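Local coordinates for protein At4g34840 (Arabidopsis thaliana, PDB 3BSF) that belongs to the nucleosidases of the phosphorylase superfamily and carries adenine in a pocket of its mixed alpha/beta fold, at residues G54-N62 with V242-C250; Y87-I98 with V196-I205. One frame throughout, in Å; residues are numbered along the deposited sequence.

In the fold
Contact 1 encloses contact 2 along the chain: its hairpin 54-62 precedes both segments of contact 2, and its helical tail 242-250 follows them. Their centres lie about 16 Å apart, and both reach the one mixed sheet of this phosphorylase-superfamily domain. Contact 1 sits toward the periphery, about 18 Å from the chain centre, where helix 227-246 ends against the turn joining strands 50-56 and 59-65. Contact 2, about 13 Å from that centre, sets helices 79-91 and 190-199 beside each other ahead of their parallel strands. The two meet directly: helix 227-246 touches strand 97-106 through I246 on L97, and strand 59-65 touches the loop after helix 79-91 through N62 on I93.

Contact 1 (G54-N62 with V242-C250); sequences GMYKDLNIN and VIDFISGKC
Y56 and K57 both converge on one carboxylate oxygen of D244. K57 NZ makes a salt bridge with D244 OD2 at 3.2 Å, approaching nearly in line with the C-O bond. Y56 OH reaches the same D244 OD2, also at 3.2 Å, but this hydrogen bond is weak; the ring and carboxylate planes stand 80° apart. The K57 chain is extended beyond CG, which carries its ammonium group past S247 OG to the acid.

Next to these polar groups, I243 CG2 is the common apolar point. Y56 CD2 lies 3.4 Å from I243 CG2, L59 CD1 comes within 3.6 Å of the same methyl, and I61 CD1 adds a looser contact. The methyl gets there because it lies opposite I243's backbone N about CA-CB, beside the carbonyl carbon. L59 CD1 also rests against S247 CB at 3.7 Å.

Two turns position these groups. A type II' turn from Y56 to L59 puts K57 at its positive-phi corner, and Y56 N to L59 O, at 2.9 Å, closes the hairpin behind it. On the other segment, the helix ends at I246, S247 being the first residue off helical angles, and a type II turn from I246 to K249 places G248 at phi 101°.

Strand 15-19 lies alongside, pairing with strand 59-65 and sending I16 onto L59 and F18 onto I61 and I243, while L33 of helix 23-33 packs on both Y56 and I243.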
loop_
_atom_site.group_PDB
_atom_site.type_symbol
_atom_site.label_atom_id
_atom_site.label_comp_id
_atom_site.label_asym_id
_atom_site.label_seq_id
_atom_site.Cartn_x
_atom_site.Cartn_y
_atom_site.Cartn_z
ATOM N N GLY A 54 -22.989 13.914 3.634
ATOM C CA GLY A 54 -23.806 14.791 4.440
ATOM C C GLY A 54 -23.433 16.241 4.229
ATOM O O GLY A 54 -22.325 16.541 3.782
ATOM N N MET A 55 -24.361 17.141 4.543
ATOM C CA MET A 55 -24.124 18.568 4.388
ATOM C C MET A 55 -24.193 19.299 5.729
ATOM O O MET A 55 -25.275 19.617 6.214
ATOM C CB MET A 55 -25.136 19.179 3.397
ATOM C CG MET A 55 -24.577 19.448 1.985
ATOM S SD MET A 55 -24.152 17.959 0.992
ATOM C CE MET A 55 -24.874 18.386 -0.563
ATOM N N TYR A 56 -23.031 19.552 6.325
ATOM C CA TYR A 56 -22.953 20.267 7.592
ATOM C C TYR A 56 -22.699 21.719 7.230
ATOM O O TYR A 56 -21.664 22.049 6.654
ATOM C CB TYR A 56 -21.806 19.728 8.447
ATOM C CG TYR A 56 -21.625 20.439 9.773
ATOM C CD1 TYR A 56 -22.449 20.157 10.864
ATOM C CD2 TYR A 56 -20.628 21.401 9.936
ATOM C CE1 TYR A 56 -22.283 20.822 12.092
ATOM C CE2 TYR A 56 -20.450 22.072 11.151
ATOM C CZ TYR A 56 -21.278 21.782 12.227
ATOM O OH TYR A 56 -21.101 22.463 13.421
ATOM N N LYS A 57 -23.650 22.581 7.582
ATOM C CA LYS A 57 -23.580 24.001 7.257
ATOM C C LYS A 57 -23.237 24.154 5.779
ATOM O O LYS A 57 -23.940 23.637 4.911
ATOM C CB LYS A 57 -22.549 24.715 8.131
ATOM C CG LYS A 57 -23.028 24.893 9.554
ATOM C CD LYS A 57 -22.065 25.707 10.390
ATOM C CE LYS A 57 -22.607 25.873 11.809
ATOM N NZ LYS A 57 -21.736 26.717 12.686
ATOM N N ASP A 58 -22.151 24.843 5.481
ATOM C CA ASP A 58 -21.782 25.031 4.086
ATOM C C ASP A 58 -20.671 24.078 3.662
ATOM O O ASP A 58 -19.738 24.475 2.959
ATOM C CB ASP A 58 -21.358 26.486 3.873
ATOM C CG ASP A 58 -22.516 27.464 4.064
ATOM O OD1 ASP A 58 -23.605 27.019 4.509
ATOM O OD2 ASP A 58 -22.332 28.674 3.768
ATOM N N LEU A 59 -20.786 22.819 4.076
ATOM C CA LEU A 59 -19.770 21.827 3.759
ATOM C C LEU A 59 -20.332 20.458 3.413
ATOM O O LEU A 59 -21.166 19.922 4.130
ATOM C CB LEU A 59 -18.818 21.653 4.944
ATOM C CG LEU A 59 -18.152 22.848 5.631
ATOM C CD1 LEU A 59 -17.359 22.311 6.811
ATOM C CD2 LEU A 59 -17.241 23.616 4.676
ATOM N N ASN A 60 -19.854 19.893 2.311
ATOM C CA ASN A 60 -20.266 18.562 1.886
ATOM C C ASN A 60 -19.268 17.606 2.509
ATOM O O ASN A 60 -18.185 17.381 1.969
ATOM C CB ASN A 60 -20.193 18.425 0.371
ATOM C CG ASN A 60 -20.973 19.488 -0.332
ATOM O OD1 ASN A 60 -22.182 19.584 -0.173
ATOM N ND2 ASN A 60 -20.286 20.302 -1.114
ATOM N N ILE A 61 -19.630 17.052 3.654
ATOM C CA ILE A 61 -18.755 16.120 4.339
ATOM C C ILE A 61 -18.962 14.689 3.824
ATOM O O ILE A 61 -20.096 14.208 3.735
ATOM C CB ILE A 61 -19.013 16.149 5.864
ATOM C CG1 ILE A 61 -19.314 17.585 6.322
ATOM C CG2 ILE A 61 -17.803 15.575 6.603
ATOM C CD1 ILE A 61 -18.205 18.583 6.061
ATOM N N ASN A 62 -17.861 14.028 3.465
ATOM C CA ASN A 62 -17.900 12.653 2.980
ATOM C C ASN A 62 -16.901 11.828 3.760
ATOM O O ASN A 62 -15.716 12.144 3.779
ATOM C CB ASN A 62 -17.543 12.568 1.496
ATOM C CG ASN A 62 -18.623 13.141 0.603
ATOM O OD1 ASN A 62 -18.824 14.355 0.544
ATOM N ND2 ASN A 62 -19.330 12.266 -0.098
ATOM N N VAL A 242 -13.559 20.770 14.620
ATOM C CA VAL A 242 -12.617 21.059 13.531
ATOM C C VAL A 242 -13.431 21.403 12.276
ATOM O O VAL A 242 -13.115 22.361 11.572
ATOM C CB VAL A 242 -11.707 19.836 13.205
ATOM C CG1 VAL A 242 -10.761 20.175 12.069
ATOM C CG2 VAL A 242 -10.917 19.436 14.421
ATOM N N ILE A 243 -14.475 20.611 12.015
ATOM C CA ILE A 243 -15.358 20.805 10.860
ATOM C C ILE A 243 -16.017 22.148 11.013
ATOM O O ILE A 243 -16.144 22.920 10.058
ATOM C CB ILE A 243 -16.507 19.767 10.809
ATOM C CG1 ILE A 243 -15.971 18.366 10.513
ATOM C CG2 ILE A 243 -17.500 20.170 9.730
ATOM C CD1 ILE A 243 -17.049 17.298 10.459
ATOM N N ASP A 244 -16.455 22.388 12.242
ATOM C CA ASP A 244 -17.117 23.620 12.631
ATOM C C ASP A 244 -16.239 24.867 12.370
ATOM O O ASP A 244 -16.745 25.920 11.969
ATOM C CB ASP A 244 -17.471 23.521 14.115
ATOM C CG ASP A 244 -18.408 24.609 14.559
ATOM O OD1 ASP A 244 -18.307 25.035 15.735
ATOM O OD2 ASP A 244 -19.252 25.026 13.732
ATOM N N PHE A 245 -14.928 24.732 12.604
ATOM C CA PHE A 245 -13.955 25.814 12.423
ATOM C C PHE A 245 -13.692 26.115 10.957
ATOM O O PHE A 245 -13.529 27.273 10.577
ATOM C CB PHE A 245 -12.630 25.436 13.100
ATOM C CG PHE A 245 -11.479 26.370 12.775
ATOM C CD1 PHE A 245 -11.334 27.581 13.440
ATOM C CD2 PHE A 245 -10.550 26.042 11.785
ATOM C CE1 PHE A 245 -10.285 28.456 13.123
ATOM C CE2 PHE A 245 -9.498 26.912 11.464
ATOM C CZ PHE A 245 -9.368 28.119 12.133
ATOM N N ILE A 246 -13.630 25.061 10.146
ATOM C CA ILE A 246 -13.376 25.192 8.719
ATOM C C ILE A 246 -14.560 25.811 7.990
ATOM O O ILE A 246 -14.381 26.684 7.143
ATOM C CB ILE A 246 -13.078 23.819 8.081
ATOM C CG1 ILE A 246 -11.820 23.225 8.706
ATOM C CG2 ILE A 246 -12.953 23.952 6.560
ATOM C CD1 ILE A 246 -11.622 21.766 8.386
ATOM N N SER A 247 -15.763 25.353 8.323
ATOM C CA SER A 247 -16.991 25.834 7.692
ATOM C C SER A 247 -16.981 27.350 7.499
ATOM O O SER A 247 -16.935 28.116 8.465
ATOM C CB SER A 247 -18.211 25.423 8.524
ATOM O OG SER A 247 -19.415 25.636 7.804
ATOM N N GLY A 248 -17.003 27.778 6.240
ATOM C CA GLY A 248 -16.999 29.196 5.954
ATOM C C GLY A 248 -15.666 29.775 5.537
ATOM O O GLY A 248 -15.622 30.837 4.931
ATOM N N LYS A 249 -14.581 29.077 5.833
ATOM C CA LYS A 249 -13.240 29.566 5.494
ATOM C C LYS A 249 -12.646 29.138 4.134
ATOM O O LYS A 249 -13.226 28.325 3.417
ATOM C CB LYS A 249 -12.273 29.160 6.610
ATOM C CG LYS A 249 -12.510 29.884 7.930
ATOM C CD LYS A 249 -11.719 29.262 9.051
ATOM C CE LYS A 249 -11.592 30.219 10.205
ATOM N NZ LYS A 249 -10.683 31.345 9.849
ATOM N N CYS A 250 -11.496 29.717 3.785
ATOM C CA CYS A 250 -10.776 29.374 2.551
ATOM C C CYS A 250 -9.587 28.544 2.987
ATOM O O CYS A 250 -9.217 28.560 4.160
ATOM C CB CYS A 250 -10.272 30.620 1.812
ATOM S SG CYS A 250 -11.578 31.547 0.954
#

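Contact 2 (Y87-I98 with V196-I205); sequences YASILAIQPDLI and VADIFKVPTI
Y87 packs on V196 and F200 where two helix-loop-strand units of the phosphorylase-superfamily alpha/beta fold run side by side, helices 79-91 and 190-199 leading into the parallel strands 97-106 and 204-213. V196 CG1 lies at the edge of the Y87 ring and 3.6 Å from Y87 CA. The Y87 and F200 rings meet obliquely, their planes at 61°.

I90 uses both branches. With CG1 anti to the carbonyl carbon, CG2 is left to make a CH-pi contact over one face of F200, 3.8 Å from the ring centroid, while I199 CD1 covers the other face. I90 CD1 reaches V202 CG1 at 3.7 Å and also A197. L91 CD2 comes against the CE2-CZ side of F200, and E46 of the second subunit also packs on this phenylalanine.

Past the turn, D96 O faces P203 CD, while D96 OD2 accepts bonds from the backbone N of S14 and T15 and fixes the loop to the start of strand 15-19. L97 CD1 lies on P203 CB at 3.6 Å, and I98 CG2 on V202 CG2 at 3.4 Å, with the A197 methyl also in contact with I98 CG2.

The strands then join in parallel at the I98-T204 bridge. I98 N bonds P203 O at 3.0 Å (N-H...O angle 175°); one step on, I98 O accepts I205 N at 3.0 Å, in the carbonyl plane (N-H...O angle 157°).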
loop_
_atom_site.group_PDB
_atom_site.type_symbol
_atom_site.label_atom_id
_atom_site.label_comp_id
_atom_site.label_asym_id
_atom_site.label_seq_id
_atom_site.Cartn_x
_atom_site.Cartn_y
_atom_site.Cartn_z
ATOM N N TYR A 87 -7.106 7.178 -3.284
ATOM C CA TYR A 87 -6.963 7.433 -4.718
ATOM C C TYR A 87 -8.369 7.552 -5.312
ATOM O O TYR A 87 -8.750 8.587 -5.868
ATOM C CB TYR A 87 -6.229 6.254 -5.358
ATOM C CG TYR A 87 -6.082 6.290 -6.867
ATOM C CD1 TYR A 87 -5.051 7.014 -7.482
ATOM C CD2 TYR A 87 -6.934 5.541 -7.680
ATOM C CE1 TYR A 87 -4.872 6.971 -8.871
ATOM C CE2 TYR A 87 -6.764 5.493 -9.059
ATOM C CZ TYR A 87 -5.732 6.202 -9.650
ATOM O OH TYR A 87 -5.556 6.122 -11.013
ATOM N N ALA A 88 -9.135 6.472 -5.162
ATOM C CA ALA A 88 -10.490 6.382 -5.667
ATOM C C ALA A 88 -11.363 7.542 -5.248
ATOM O O ALA A 88 -12.096 8.078 -6.065
ATOM C CB ALA A 88 -11.103 5.094 -5.224
ATOM N N SER A 89 -11.301 7.929 -3.984
ATOM C CA SER A 89 -12.111 9.041 -3.499
ATOM C C SER A 89 -11.710 10.347 -4.184
ATOM O O SER A 89 -12.562 11.116 -4.655
ATOM C CB SER A 89 -11.943 9.182 -1.992
ATOM O OG SER A 89 -12.211 7.939 -1.372
ATOM N N ILE A 90 -10.407 10.604 -4.225
ATOM C CA ILE A 90 -9.902 11.800 -4.866
ATOM C C ILE A 90 -10.479 11.870 -6.278
ATOM O O ILE A 90 -11.180 12.808 -6.622
ATOM C CB ILE A 90 -8.354 11.779 -4.928
ATOM C CG1 ILE A 90 -7.773 12.210 -3.572
ATOM C CG2 ILE A 90 -7.857 12.637 -6.086
ATOM C CD1 ILE A 90 -6.225 12.161 -3.493
ATOM N N LEU A 91 -10.212 10.860 -7.089
ATOM C CA LEU A 91 -10.713 10.866 -8.451
ATOM C C LEU A 91 -12.217 10.954 -8.501
ATOM O O LEU A 91 -12.767 11.695 -9.308
ATOM C CB LEU A 91 -10.247 9.621 -9.200
ATOM C CG LEU A 91 -8.727 9.502 -9.310
ATOM C CD1 LEU A 91 -8.355 8.274 -10.145
ATOM C CD2 LEU A 91 -8.158 10.808 -9.902
ATOM N N ALA A 92 -12.888 10.207 -7.635
ATOM C CA ALA A 92 -14.340 10.220 -7.623
ATOM C C ALA A 92 -14.881 11.542 -7.130
ATOM O O ALA A 92 -14.998 12.494 -7.900
ATOM C CB ALA A 92 -14.888 9.075 -6.777
ATOM N N ILE A 93 -15.197 11.606 -5.846
ATOM C CA ILE A 93 -15.781 12.811 -5.279
ATOM C C ILE A 93 -14.766 13.903 -5.013
ATOM O O ILE A 93 -14.725 14.463 -3.922
ATOM C CB ILE A 93 -16.585 12.476 -3.976
ATOM C CG1 ILE A 93 -15.777 11.547 -3.071
ATOM C CG2 ILE A 93 -17.928 11.820 -4.339
ATOM C CD1 ILE A 93 -16.549 11.053 -1.848
ATOM N N GLN A 94 -13.966 14.200 -6.031
ATOM C CA GLN A 94 -12.917 15.217 -5.970
ATOM C C GLN A 94 -13.110 16.258 -4.868
ATOM O O GLN A 94 -13.832 17.236 -5.054
ATOM C CB GLN A 94 -12.817 15.914 -7.315
ATOM C CG GLN A 94 -11.701 16.918 -7.364
ATOM C CD GLN A 94 -11.265 17.202 -8.776
ATOM O OE1 GLN A 94 -11.201 16.284 -9.603
ATOM N NE2 GLN A 94 -10.943 18.470 -9.066
ATOM N N PRO A 95 -12.434 16.074 -3.712
ATOM C CA PRO A 95 -12.554 16.995 -2.583
ATOM C C PRO A 95 -11.611 18.188 -2.608
ATOM O O PRO A 95 -10.607 18.195 -3.328
ATOM C CB PRO A 95 -12.271 16.094 -1.402
ATOM C CG PRO A 95 -11.122 15.293 -1.922
ATOM C CD PRO A 95 -11.554 14.944 -3.349
ATOM N N ASP A 96 -11.952 19.190 -1.802
ATOM C CA ASP A 96 -11.150 20.391 -1.677
ATOM C C ASP A 96 -10.140 20.124 -0.575
ATOM O O ASP A 96 -8.996 20.576 -0.625
ATOM C CB ASP A 96 -12.012 21.591 -1.269
ATOM C CG ASP A 96 -12.920 22.091 -2.392
ATOM O OD1 ASP A 96 -12.430 22.250 -3.535
ATOM O OD2 ASP A 96 -14.118 22.345 -2.118
ATOM N N LEU A 97 -10.575 19.364 0.420
ATOM C CA LEU A 97 -9.730 19.052 1.561
ATOM C C LEU A 97 -9.953 17.624 2.037
ATOM O O LEU A 97 -11.080 17.209 2.305
ATOM C CB LEU A 97 -10.045 20.021 2.695
ATOM C CG LEU A 97 -9.306 19.894 4.013
ATOM C CD1 LEU A 97 -7.844 20.298 3.853
ATOM C CD2 LEU A 97 -10.006 20.805 5.014
ATOM N N ILE A 98 -8.872 16.868 2.137
ATOM C CA ILE A 98 -8.981 15.507 2.606
ATOM C C ILE A 98 -8.334 15.397 3.989
ATOM O O ILE A 98 -7.230 15.892 4.223
ATOM C CB ILE A 98 -8.346 14.526 1.595
ATOM C CG1 ILE A 98 -7.927 13.242 2.305
ATOM C CG2 ILE A 98 -7.181 15.182 0.887
ATOM C CD1 ILE A 98 -7.238 12.265 1.392
ATOM N N VAL A 196 -0.720 9.566 -1.521
ATOM C CA VAL A 196 -1.644 9.678 -2.633
ATOM C C VAL A 196 -2.115 11.111 -2.828
ATOM O O VAL A 196 -1.954 11.679 -3.912
ATOM C CB VAL A 196 -2.874 8.748 -2.459
ATOM C CG1 VAL A 196 -3.815 8.914 -3.626
ATOM C CG2 VAL A 196 -2.431 7.297 -2.374
ATOM N N ALA A 197 -2.683 11.705 -1.783
ATOM C CA ALA A 197 -3.186 13.074 -1.871
ATOM C C ALA A 197 -2.120 14.054 -2.366
ATOM O O ALA A 197 -2.438 15.065 -3.002
ATOM C CB ALA A 197 -3.713 13.511 -0.525
ATOM N N ASP A 198 -0.860 13.739 -2.072
ATOM C CA ASP A 198 0.282 14.565 -2.462
ATOM C C ASP A 198 0.559 14.520 -3.979
ATOM O O ASP A 198 1.105 15.477 -4.540
ATOM C CB ASP A 198 1.533 14.113 -1.693
ATOM C CG ASP A 198 2.729 15.024 -1.927
ATOM O OD1 ASP A 198 2.698 16.163 -1.408
ATOM O OD2 ASP A 198 3.698 14.613 -2.627
ATOM N N ILE A 199 0.195 13.416 -4.639
ATOM C CA ILE A 199 0.418 13.310 -6.078
ATOM C C ILE A 199 -0.620 14.186 -6.785
ATOM O O ILE A 199 -0.299 14.868 -7.757
ATOM C CB ILE A 199 0.346 11.834 -6.586
ATOM C CG1 ILE A 199 -1.065 11.471 -7.005
ATOM C CG2 ILE A 199 0.771 10.875 -5.499
ATOM C CD1 ILE A 199 -1.270 11.478 -8.511
ATOM N N PHE A 200 -1.856 14.180 -6.281
ATOM C CA PHE A 200 -2.916 15.014 -6.855
ATOM C C PHE A 200 -2.857 16.369 -6.179
ATOM O O PHE A 200 -3.775 17.163 -6.289
ATOM C CB PHE A 200 -4.316 14.408 -6.629
ATOM C CG PHE A 200 -4.533 13.116 -7.346
ATOM C CD1 PHE A 200 -4.257 11.908 -6.726
ATOM C CD2 PHE A 200 -4.935 13.113 -8.671
ATOM C CE1 PHE A 200 -4.369 10.711 -7.425
ATOM C CE2 PHE A 200 -5.049 11.932 -9.382
ATOM C CZ PHE A 200 -4.766 10.724 -8.762
ATOM N N LYS A 201 -1.770 16.618 -5.462
ATOM C CA LYS A 201 -1.576 17.873 -4.754
ATOM C C LYS A 201 -2.822 18.471 -4.083
ATOM O O LYS A 201 -3.084 19.662 -4.214
ATOM C CB LYS A 201 -0.958 18.906 -5.697
ATOM C CG LYS A 201 0.559 19.025 -5.605
ATOM C CD LYS A 201 1.305 17.824 -6.193
ATOM C CE LYS A 201 2.832 18.010 -6.060
ATOM N NZ LYS A 201 3.639 16.940 -6.745
ATOM N N VAL A 202 -3.583 17.659 -3.361
ATOM C CA VAL A 202 -4.766 18.167 -2.675
ATOM C C VAL A 202 -4.479 18.369 -1.178
ATOM O O VAL A 202 -3.817 17.532 -0.545
ATOM C CB VAL A 202 -5.987 17.204 -2.870
ATOM C CG1 VAL A 202 -5.512 15.767 -2.974
ATOM C CG2 VAL A 202 -6.980 17.345 -1.717
ATOM N N PRO A 203 -4.953 19.498 -0.600
ATOM C CA PRO A 203 -4.769 19.842 0.821
ATOM C C PRO A 203 -5.082 18.654 1.713
ATOM O O PRO A 203 -6.131 18.027 1.560
ATOM C CB PRO A 203 -5.747 20.985 1.016
ATOM C CG PRO A 203 -5.630 21.701 -0.258
ATOM C CD PRO A 203 -5.689 20.571 -1.286
ATOM N N THR A 204 -4.195 18.359 2.657
ATOM C CA THR A 204 -4.385 17.197 3.505
ATOM C C THR A 204 -4.081 17.420 4.981
ATOM O O THR A 204 -3.106 18.060 5.345
ATOM C CB THR A 204 -3.516 16.034 2.964
ATOM O OG1 THR A 204 -4.030 14.784 3.432
ATOM C CG2 THR A 204 -2.046 16.210 3.396
ATOM N N ILE A 205 -4.928 16.866 5.837
ATOM C CA ILE A 205 -4.750 16.993 7.282
ATOM C C ILE A 205 -4.874 15.625 7.971
ATOM O O ILE A 205 -5.712 14.793 7.584
ATOM C CB ILE A 205 -5.800 17.948 7.863
ATOM C CG1 ILE A 205 -5.627 19.324 7.238
ATOM C CG2 ILE A 205 -5.661 18.027 9.374
ATOM C CD1 ILE A 205 -6.606 20.327 7.754
#